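Transcriptional regulator AefR (Pseudomonas syringae pv. tomato, PDB 3CDL) probably binds DNA as a dimeric TetR-family transcription factor, with a helix-turn-helix domain and a helical C-terminal domain that forms the dimer. Local coordinates at residues L89-M94 against N186-A191; E132-W137 against T157-L162; R146-D151 against L196-I201. All coordinates share one frame; numbering follows the deposited sequence. Where two conformers were deposited one is given.

Contact 1. Residues L89-M94 against N186-A191; sequences LLWGKM and NVVESA
Leu90 and Val188 mark the closest backbone approach of helix segments 89-94 and 186-191, which run roughly antiparallel, with segment axes 10.1 Å apart at closest approach and N-to-C directions 142° apart. Val188 points at the facing segment and splits its two methyls between different partners. Val188 CG1 lies anti to the backbone N (chi1 174°), which places it against Leu90 CB at 3.5 Å. The two side chains lie alongside, pointing opposite ways. The other methyl, CG2, goes to the indole of Trp91. Val188 CG2 sits over one face of the six-membered ring of Trp91, 4.3 Å from the centroid and 10° off the normal, a CH-pi contact. Val188 CG2 is also 4.2 Å from Met94 CB. This is helix packing inside the all-helical C-terminal domain of a TetR-family regulator, between helix 82-97 and helix 181-199. Met94, a selenomethionine, has a folded chain that brings its end near Val187, though the closeness of that approach is doubtful. Its side chain also packs on Leu163 and Ala167 of helix 152-167. Val187 and Ser190 also pack on Phe154 of the second subunit.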
loop_
_atom_site.group_PDB
_atom_site.type_symbol
_atom_site.label_atom_id
_atom_site.label_comp_id
_atom_site.label_asym_id
_atom_site.label_seq_id
_atom_site.Cartn_x
_atom_site.Cartn_y
_atom_site.Cartn_z
ATOM N N LEU B 89 -7.414 -0.072 -20.868
ATOM C CA LEU B 89 -6.898 -0.989 -19.858
ATOM C C LEU B 89 -7.017 -0.320 -18.498
ATOM O O LEU B 89 -7.497 -0.902 -17.526
ATOM C CB LEU B 89 -5.416 -1.329 -20.114
ATOM C CG LEU B 89 -5.025 -2.523 -20.998
ATOM C CD1 LEU B 89 -4.960 -2.133 -22.468
ATOM C CD2 LEU B 89 -3.684 -3.134 -20.559
ATOM N N LEU B 90 -6.548 0.918 -18.445
ATOM C CA LEU B 90 -6.502 1.668 -17.207
ATOM C C LEU B 90 -7.911 1.860 -16.647
ATOM O O LEU B 90 -8.112 1.798 -15.430
ATOM C CB LEU B 90 -5.804 3.001 -17.457
ATOM C CG LEU B 90 -4.293 3.116 -17.244
ATOM C CD1 LEU B 90 -3.596 1.819 -16.832
ATOM C CD2 LEU B 90 -3.596 3.826 -18.425
ATOM N N TRP B 91 -8.883 2.075 -17.522
ATOM C CA TRP B 91 -10.252 2.173 -17.065
ATOM C C TRP B 91 -10.794 0.880 -16.484
ATOM O O TRP B 91 -11.428 0.904 -15.428
ATOM C CB TRP B 91 -11.188 2.756 -18.125
ATOM C CG TRP B 91 -11.274 4.256 -18.044
ATOM C CD1 TRP B 91 -10.841 5.138 -18.974
ATOM C CD2 TRP B 91 -11.784 5.046 -16.949
ATOM N NE1 TRP B 91 -11.079 6.428 -18.562
ATOM C CE2 TRP B 91 -11.649 6.401 -17.319
ATOM C CE3 TRP B 91 -12.345 4.740 -15.701
ATOM C CZ2 TRP B 91 -12.058 7.455 -16.493
ATOM C CZ3 TRP B 91 -12.753 5.792 -14.876
ATOM C CH2 TRP B 91 -12.600 7.132 -15.278
ATOM N N GLY B 92 -10.556 -0.240 -17.163
ATOM C CA GLY B 92 -10.861 -1.565 -16.595
ATOM C C GLY B 92 -10.364 -1.734 -15.156
ATOM O O GLY B 92 -11.151 -2.014 -14.245
ATOM N N LYS B 93 -9.065 -1.548 -14.941
ATOM C CA LYS B 93 -8.514 -1.618 -13.593
ATOM C C LYS B 93 -9.096 -0.572 -12.629
ATOM O O LYS B 93 -9.228 -0.853 -11.449
ATOM C CB LYS B 93 -6.990 -1.515 -13.623
ATOM C CG LYS B 93 -6.274 -1.836 -12.291
ATOM C CD LYS B 93 -6.685 -3.202 -11.712
ATOM C CE LYS B 93 -5.618 -3.860 -10.842
ATOM N NZ LYS B 93 -4.904 -2.955 -9.838
HETATM N N MSE B 94 -9.445 0.620 -13.115
HETATM C CA MSE B 94 -10.003 1.648 -12.245
HETATM C C MSE B 94 -11.446 1.334 -11.822
HETATM O O MSE B 94 -11.837 1.583 -10.688
HETATM C CB MSE B 94 -9.910 3.024 -12.900
HETATM C CG MSE B 94 -10.523 4.166 -12.086
HETATM SE SE MSE B 94 -9.693 4.415 -10.283
HETATM C CE MSE B 94 -7.949 5.064 -10.869
ATOM N N ASN B 186 -8.897 11.837 -14.160
ATOM C CA ASN B 186 -7.730 12.597 -13.761
ATOM C C ASN B 186 -6.537 11.681 -13.515
ATOM O O ASN B 186 -5.451 11.880 -14.085
ATOM C CB ASN B 186 -8.038 13.298 -12.464
ATOM C CG ASN B 186 -7.610 14.703 -12.477
ATOM O OD1 ASN B 186 -6.408 15.001 -12.332
ATOM N ND2 ASN B 186 -8.583 15.614 -12.668
ATOM N N VAL B 187 -6.730 10.682 -12.648
ATOM C CA VAL B 187 -5.614 9.841 -12.275
ATOM C C VAL B 187 -5.258 8.932 -13.446
ATOM O O VAL B 187 -4.077 8.782 -13.783
ATOM C CB VAL B 187 -5.748 9.134 -10.856
ATOM C CG1 VAL B 187 -6.375 10.054 -9.820
ATOM C CG2 VAL B 187 -6.475 7.846 -10.931
ATOM N N VAL B 188 -6.267 8.401 -14.123
ATOM C CA VAL B 188 -5.999 7.553 -15.284
ATOM C C VAL B 188 -5.167 8.308 -16.327
ATOM O O VAL B 188 -4.111 7.843 -16.768
ATOM C CB VAL B 188 -7.291 7.068 -15.962
ATOM C CG1 VAL B 188 -6.961 6.320 -17.229
ATOM C CG2 VAL B 188 -8.078 6.181 -15.033
ATOM N N GLU B 189 -5.670 9.484 -16.691
ATOM C CA GLU B 189 -5.091 10.345 -17.707
ATOM C C GLU B 189 -3.617 10.649 -17.452
ATOM O O GLU B 189 -2.801 10.404 -18.344
ATOM C CB GLU B 189 -5.894 11.636 -17.786
ATOM C CG GLU B 189 -6.068 12.164 -19.178
ATOM C CD GLU B 189 -7.365 11.709 -19.820
ATOM O OE1 GLU B 189 -8.445 12.221 -19.436
ATOM O OE2 GLU B 189 -7.297 10.861 -20.734
ATOM N N SER B 190 -3.268 11.163 -16.263
ATOM C CA SER B 190 -1.851 11.397 -15.972
ATOM C C SER B 190 -1.029 10.141 -15.894
ATOM O O SER B 190 0.128 10.161 -16.288
ATOM C CB SER B 190 -1.561 12.281 -14.742
ATOM O OG SER B 190 -2.485 12.023 -13.724
ATOM N N ALA B 191 -1.617 9.051 -15.410
ATOM C CA ALA B 191 -0.912 7.763 -15.386
ATOM C C ALA B 191 -0.496 7.431 -16.786
ATOM O O ALA B 191 0.701 7.262 -17.035
ATOM C CB ALA B 191 -1.770 6.669 -14.793
#

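Contact 2. Residues E132-W137 against T157-L162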
loop_
_atom_site.group_PDB
_atom_site.type_symbol
_atom_site.label_atom_id
_atom_site.label_comp_id
_atom_site.label_asym_id
_atom_site.label_seq_id
_atom_site.Cartn_x
_atom_site.Cartn_y
_atom_site.Cartn_z
ATOM N N GLU B 132 -0.198 -11.878 -15.554
ATOM C CA GLU B 132 -1.138 -10.792 -15.250
ATOM C C GLU B 132 -1.262 -9.789 -16.409
ATOM O O GLU B 132 -0.383 -9.730 -17.275
ATOM C CB GLU B 132 -0.792 -10.108 -13.916
ATOM C CG GLU B 132 0.180 -8.930 -13.984
ATOM C CD GLU B 132 -0.515 -7.603 -14.296
ATOM O OE1 GLU B 132 -1.681 -7.393 -13.887
ATOM O OE2 GLU B 132 0.110 -6.763 -14.966
ATOM N N THR B 133 -2.345 -8.996 -16.399
ATOM C CA THR B 133 -2.843 -8.282 -17.603
ATOM C C THR B 133 -1.938 -7.195 -18.171
ATOM O O THR B 133 -1.606 -7.234 -19.364
ATOM C CB THR B 133 -4.231 -7.630 -17.375
ATOM O OG1 THR B 133 -4.979 -8.397 -16.431
ATOM C CG2 THR B 133 -5.007 -7.538 -18.699
ATOM N N PHE B 134 -1.588 -6.220 -17.327
ATOM C CA PHE B 134 -0.774 -5.062 -17.725
ATOM C C PHE B 134 0.571 -5.555 -18.250
ATOM O O PHE B 134 1.065 -5.078 -19.276
ATOM C CB PHE B 134 -0.594 -4.073 -16.550
ATOM C CG PHE B 134 -1.860 -3.300 -16.176
ATOM C CD1 PHE B 134 -1.791 -2.208 -15.311
ATOM C CD2 PHE B 134 -3.116 -3.649 -16.704
ATOM C CE1 PHE B 134 -2.940 -1.488 -14.962
ATOM C CE2 PHE B 134 -4.273 -2.930 -16.362
ATOM C CZ PHE B 134 -4.182 -1.848 -15.499
ATOM N N SER B 135 1.120 -6.548 -17.555
ATOM C CA SER B 135 2.338 -7.226 -17.938
ATOM C C SER B 135 2.241 -7.836 -19.333
ATOM O O SER B 135 3.081 -7.582 -20.190
ATOM C CB SER B 135 2.625 -8.309 -16.911
ATOM O OG SER B 135 3.998 -8.619 -16.891
ATOM N N ALA B 136 1.208 -8.637 -19.564
ATOM C CA ALA B 136 1.055 -9.346 -20.826
ATOM C C ALA B 136 1.084 -8.371 -22.005
ATOM O O ALA B 136 1.727 -8.623 -23.028
ATOM C CB ALA B 136 -0.239 -10.154 -20.814
ATOM N N TRP B 137 0.399 -7.246 -21.828
ATOM C CA TRP B 137 0.292 -6.199 -22.832
ATOM C C TRP B 137 1.637 -5.529 -23.097
ATOM O O TRP B 137 2.060 -5.436 -24.252
ATOM C CB TRP B 137 -0.729 -5.165 -22.360
ATOM C CG TRP B 137 -1.101 -4.119 -23.370
ATOM C CD1 TRP B 137 -2.055 -4.217 -24.358
ATOM C CD2 TRP B 137 -0.551 -2.804 -23.474
ATOM N NE1 TRP B 137 -2.115 -3.042 -25.069
ATOM C CE2 TRP B 137 -1.209 -2.157 -24.540
ATOM C CE3 TRP B 137 0.436 -2.108 -22.765
ATOM C CZ2 TRP B 137 -0.903 -0.854 -24.921
ATOM C CZ3 TRP B 137 0.733 -0.808 -23.139
ATOM C CH2 TRP B 137 0.069 -0.198 -24.210
ATOM N N THR B 157 4.175 -2.587 -12.601
ATOM C CA THR B 157 4.118 -2.157 -11.197
ATOM C C THR B 157 3.929 -0.646 -11.062
ATOM O O THR B 157 3.081 -0.189 -10.313
ATOM C CB THR B 157 5.348 -2.681 -10.432
ATOM O OG1 THR B 157 5.408 -4.100 -10.620
ATOM C CG2 THR B 157 5.274 -2.334 -8.913
ATOM N N GLN B 158 4.713 0.103 -11.822
ATOM C CA GLN B 158 4.606 1.551 -11.921
ATOM C C GLN B 158 3.229 1.915 -12.450
ATOM O O GLN B 158 2.518 2.755 -11.862
ATOM C CB GLN B 158 5.689 2.073 -12.867
ATOM C CG GLN B 158 7.118 1.768 -12.409
ATOM C CD GLN B 158 8.144 2.267 -13.391
ATOM O OE1 GLN B 158 8.947 3.116 -13.053
ATOM N NE2 GLN B 158 8.115 1.763 -14.626
HETATM N N MSE B 159 2.828 1.238 -13.528
HETATM C CA MSE B 159 1.510 1.425 -14.126
HETATM C C MSE B 159 0.434 1.329 -13.040
HETATM O O MSE B 159 -0.384 2.213 -12.884
HETATM C CB MSE B 159 1.275 0.355 -15.205
HETATM C CG MSE B 159 0.672 0.873 -16.504
HETATM SE SE MSE B 159 0.020 -0.532 -17.713
HETATM C CE MSE B 159 0.908 0.007 -19.336
ATOM N N HIS B 160 0.462 0.213 -12.306
ATOM C CA HIS B 160 -0.486 -0.091 -11.243
ATOM C C HIS B 160 -0.427 0.869 -10.070
ATOM O O HIS B 160 -1.480 1.270 -9.552
ATOM C CB HIS B 160 -0.310 -1.527 -10.763
ATOM C CG HIS B 160 -1.088 -2.511 -11.571
ATOM N ND1 HIS B 160 -0.489 -3.442 -12.399
ATOM C CD2 HIS B 160 -2.426 -2.701 -11.695
ATOM C CE1 HIS B 160 -1.423 -4.178 -12.983
ATOM N NE2 HIS B 160 -2.608 -3.742 -12.585
ATOM N N ALA B 161 0.802 1.222 -9.674
ATOM C CA ALA B 161 1.097 2.221 -8.644
ATOM C C ALA B 161 0.491 3.584 -8.929
ATOM O O ALA B 161 0.052 4.282 -8.030
ATOM C CB ALA B 161 2.631 2.379 -8.490
ATOM N N LEU B 162 0.495 3.983 -10.184
ATOM C CA LEU B 162 -0.046 5.292 -10.545
ATOM C C LEU B 162 -1.555 5.391 -10.300
ATOM O O LEU B 162 -2.045 6.479 -10.124
ATOM C CB LEU B 162 0.324 5.647 -11.993
ATOM C CG LEU B 162 1.558 6.547 -12.285
ATOM C CD1 LEU B 162 2.265 7.115 -11.037
ATOM C CD2 LEU B 162 2.566 5.937 -13.300
#
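Phe134 and His160 stack where helix 133-143 crosses helix 152-167 in the helical C-terminal domain of this TetR-family protein. The two helix segments run 134° apart, with axes 10.1 Å from each other. The tight part is the offset stack. The ring centroids are 3.9 Å apart and the planes are only 10° from parallel. His160 NE2 lies over one face of the phenyl ring, displaced toward the rim. Met159, a selenomethionine with two conformers, adds a Met-aromatic contact in the one described here: Met159 SE is 4.1 Å from the Phe134 centroid, oblique to the ring. In this conformer the turn about CG-SE swings Met159 CE to 3.9 Å from Trp137 CZ3. Met159 and Trp137 are buried, and both also pack on Leu86 of helix 82-97. Trp137 NE1 is satisfied by Gln85 OE1. The other end of the contact is looser. Glu132 is exposed, and His160 is partly so. The Glu132 side chain and the imidazole approach each other head-on, with Glu132 OE1 3.3 Å from His160 CE1. The chain of Glu132 curls back at chi2, which brings OE2 to the start of helix 133-143. There Ser135 N donates to Glu132 OE2 at 2.8 Å, from above the carboxylate plane.

Contact 3. Residues R146-D151 against L196-I201; sequences RLKPVD and LGWYEI
Leu147 and Glu200 face each other in a single beta bridge, with their CA atoms 4.6 Å apart. Backbone hydrogen bonds lie on both sides of this pair. Ile201 N donates to Arg146 O at 2.9 Å, from well above the carbonyl plane. Lys148 N donates to Tyr199 O at 2.8 Å, closer to the plane of that carbonyl. Two CA-H...O contacts accompany them, Glu200 CA to Arg146 O and Leu147 CA to Tyr199 O. Ile201 CD1 lies against Leu147 O.

The charged contact belongs to Lys148. Its chain bends at chi3 (-36°), and Lys148 NZ donates to Trp198 O at 2.7 Å, almost in line with the C=O bond. Lys148 NZ also stands over the centre of the indole six-membered ring of Trp198, 4.2 Å from the centroid, a cation-pi contact. One ammonium group thus grips a carbonyl near the helix C-terminus and a ring face. In the C-terminal domain of this TetR-family protein, the bridge ties the loop between helix 133-143 and helix 152-167 to the end of helix 181-199. Two polar side chains bond outside the two segments. The Arg146 guanidinium reaches the 76-80 region, where NH1 bonds Val80 O. The hydroxyl of Tyr199 bonds Gln158 NE2.

Apolar contacts fill the inner side. Leu147 CD2 meets Leu196 CD2 and Tyr199 CB, each at 3.8 Å. Val150 lies across the Tyr199 ring, with Val150 CG1 3.4 Å from Tyr199 CE1, oblique to the ring.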
loop_
_atom_site.group_PDB
_atom_site.type_symbol
_atom_site.label_atom_id
_atom_site.label_comp_id
_atom_site.label_asym_id
_atom_site.label_seq_id
_atom_site.Cartn_x
_atom_site.Cartn_y
_atom_site.Cartn_z
ATOM N N ARG B 146 7.000 -0.939 -30.042
ATOM C CA ARG B 146 6.288 0.309 -29.739
ATOM C C ARG B 146 6.546 0.800 -28.333
ATOM O O ARG B 146 6.256 1.956 -27.992
ATOM C CB ARG B 146 4.789 0.162 -29.981
ATOM C CG ARG B 146 4.421 0.335 -31.466
ATOM C CD ARG B 146 3.122 1.105 -31.625
ATOM N NE ARG B 146 1.981 0.194 -31.670
ATOM C CZ ARG B 146 0.701 0.566 -31.691
ATOM N NH1 ARG B 146 -0.248 -0.372 -31.745
ATOM N NH2 ARG B 146 0.365 1.859 -31.650
ATOM N N LEU B 147 7.083 -0.091 -27.515
ATOM C CA LEU B 147 7.456 0.245 -26.157
ATOM C C LEU B 147 8.925 -0.056 -25.966
ATOM O O LEU B 147 9.503 -0.872 -26.679
ATOM C CB LEU B 147 6.625 -0.521 -25.135
ATOM C CG LEU B 147 5.256 -0.029 -24.677
ATOM C CD1 LEU B 147 4.892 -0.827 -23.448
ATOM C CD2 LEU B 147 5.201 1.498 -24.384
ATOM N N LYS B 148 9.524 0.636 -25.010
ATOM C CA LYS B 148 10.952 0.594 -24.816
ATOM C C LYS B 148 11.300 -0.638 -23.977
ATOM O O LYS B 148 10.504 -1.059 -23.139
ATOM C CB LYS B 148 11.383 1.959 -24.247
ATOM C CG LYS B 148 12.373 2.033 -23.104
ATOM C CD LYS B 148 12.537 3.507 -22.644
ATOM C CE LYS B 148 12.476 4.527 -23.824
ATOM N NZ LYS B 148 12.288 5.956 -23.355
ATOM N N PRO B 149 12.448 -1.275 -24.248
ATOM C CA PRO B 149 12.857 -2.444 -23.458
ATOM C C PRO B 149 12.944 -2.186 -21.948
ATOM O O PRO B 149 13.676 -1.307 -21.502
ATOM C CB PRO B 149 14.243 -2.767 -24.013
ATOM C CG PRO B 149 14.677 -1.514 -24.717
ATOM C CD PRO B 149 13.423 -0.976 -25.302
ATOM N N VAL B 150 12.162 -2.929 -21.178
ATOM C CA VAL B 150 12.259 -2.949 -19.727
ATOM C C VAL B 150 11.600 -4.263 -19.320
ATOM O O VAL B 150 10.884 -4.837 -20.129
ATOM C CB VAL B 150 11.580 -1.675 -19.068
ATOM C CG1 VAL B 150 10.109 -1.521 -19.486
ATOM C CG2 VAL B 150 11.730 -1.690 -17.566
ATOM N N ASP B 151 11.847 -4.741 -18.097
ATOM C CA ASP B 151 11.152 -5.910 -17.556
ATOM C C ASP B 151 9.669 -5.605 -17.474
ATOM O O ASP B 151 9.276 -4.708 -16.742
ATOM C CB ASP B 151 11.668 -6.233 -16.152
ATOM C CG ASP B 151 11.113 -7.554 -15.604
ATOM O OD1 ASP B 151 11.574 -8.639 -16.062
ATOM O OD2 ASP B 151 10.236 -7.508 -14.706
ATOM N N LEU B 196 3.213 6.531 -20.915
ATOM C CA LEU B 196 3.552 6.476 -22.333
ATOM C C LEU B 196 4.613 7.491 -22.692
ATOM O O LEU B 196 5.472 7.212 -23.545
ATOM C CB LEU B 196 2.313 6.626 -23.225
ATOM C CG LEU B 196 1.613 5.293 -23.458
ATOM C CD1 LEU B 196 0.471 5.473 -24.412
ATOM C CD2 LEU B 196 2.604 4.269 -23.999
ATOM N N GLY B 197 4.545 8.650 -22.015
ATOM C CA GLY B 197 5.574 9.686 -22.077
ATOM C C GLY B 197 6.980 9.108 -22.036
ATOM O O GLY B 197 7.828 9.460 -22.866
ATOM N N TRP B 198 7.221 8.202 -21.081
ATOM C CA TRP B 198 8.552 7.619 -20.862
ATOM C C TRP B 198 8.815 6.371 -21.689
ATOM O O TRP B 198 9.890 6.215 -22.248
ATOM C CB TRP B 198 8.806 7.339 -19.365
ATOM C CG TRP B 198 10.128 6.655 -19.133
ATOM C CD1 TRP B 198 10.311 5.380 -18.704
ATOM C CD2 TRP B 198 11.446 7.194 -19.360
ATOM N NE1 TRP B 198 11.654 5.081 -18.638
ATOM C CE2 TRP B 198 12.375 6.176 -19.037
ATOM C CE3 TRP B 198 11.932 8.430 -19.818
ATOM C CZ2 TRP B 198 13.770 6.359 -19.146
ATOM C CZ3 TRP B 198 13.324 8.611 -19.928
ATOM C CH2 TRP B 198 14.219 7.580 -19.587
ATOM N N TYR B 199 7.841 5.483 -21.779
ATOM C CA TYR B 199 8.073 4.180 -22.409
ATOM C C TYR B 199 7.811 4.047 -23.905
ATOM O O TYR B 199 8.404 3.177 -24.577
ATOM C CB TYR B 199 7.320 3.102 -21.671
ATOM C CG TYR B 199 7.975 2.746 -20.369
ATOM C CD1 TYR B 199 9.240 2.157 -20.329
ATOM C CD2 TYR B 199 7.323 2.987 -19.169
ATOM C CE1 TYR B 199 9.823 1.830 -19.120
ATOM C CE2 TYR B 199 7.899 2.650 -17.961
ATOM C CZ TYR B 199 9.134 2.089 -17.932
ATOM O OH TYR B 199 9.665 1.784 -16.704
ATOM N N GLU B 200 6.941 4.894 -24.440
ATOM C CA GLU B 200 6.632 4.789 -25.855
ATOM C C GLU B 200 7.824 5.119 -26.780
ATOM O O GLU B 200 8.488 6.151 -26.611
ATOM C CB GLU B 200 5.429 5.648 -26.208
ATOM C CG GLU B 200 4.938 5.418 -27.609
ATOM C CD GLU B 200 3.578 6.036 -27.876
ATOM O OE1 GLU B 200 3.096 6.815 -27.014
ATOM O OE2 GLU B 200 2.993 5.741 -28.953
ATOM N N ILE B 201 8.101 4.214 -27.723
ATOM C CA ILE B 201 8.875 4.549 -28.918
ATOM C C ILE B 201 7.876 5.083 -29.960
ATOM O O ILE B 201 7.019 4.328 -30.452
ATOM C CB ILE B 201 9.618 3.328 -29.499
ATOM C CG1 ILE B 201 10.331 2.545 -28.395
ATOM C CG2 ILE B 201 10.596 3.764 -30.599
ATOM C CD1 ILE B 201 10.715 1.139 -28.813
#

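In the fold
All three contacts lie in the C-terminal domain, on the same side of the chain's centre. Contact 1 joins helix 82-97 to helix 181-199. Contact 2 joins helix 133-143 to helix 152-167 and is nested along the chain inside the loop closed by contact 1. Contact 3 also uses helix 181-199, and its segments alternate with those of both other contacts. The centres of contacts 1 and 2 are about 11 Å apart, and they touch through Lys93 and Phe134. Contacts 2 and 3, with centres about 13 Å apart, meet through Gln158 and Tyr199. Contacts 1 and 3 do not touch. All three reach the second subunit, so each contact adjoins the dimer partner.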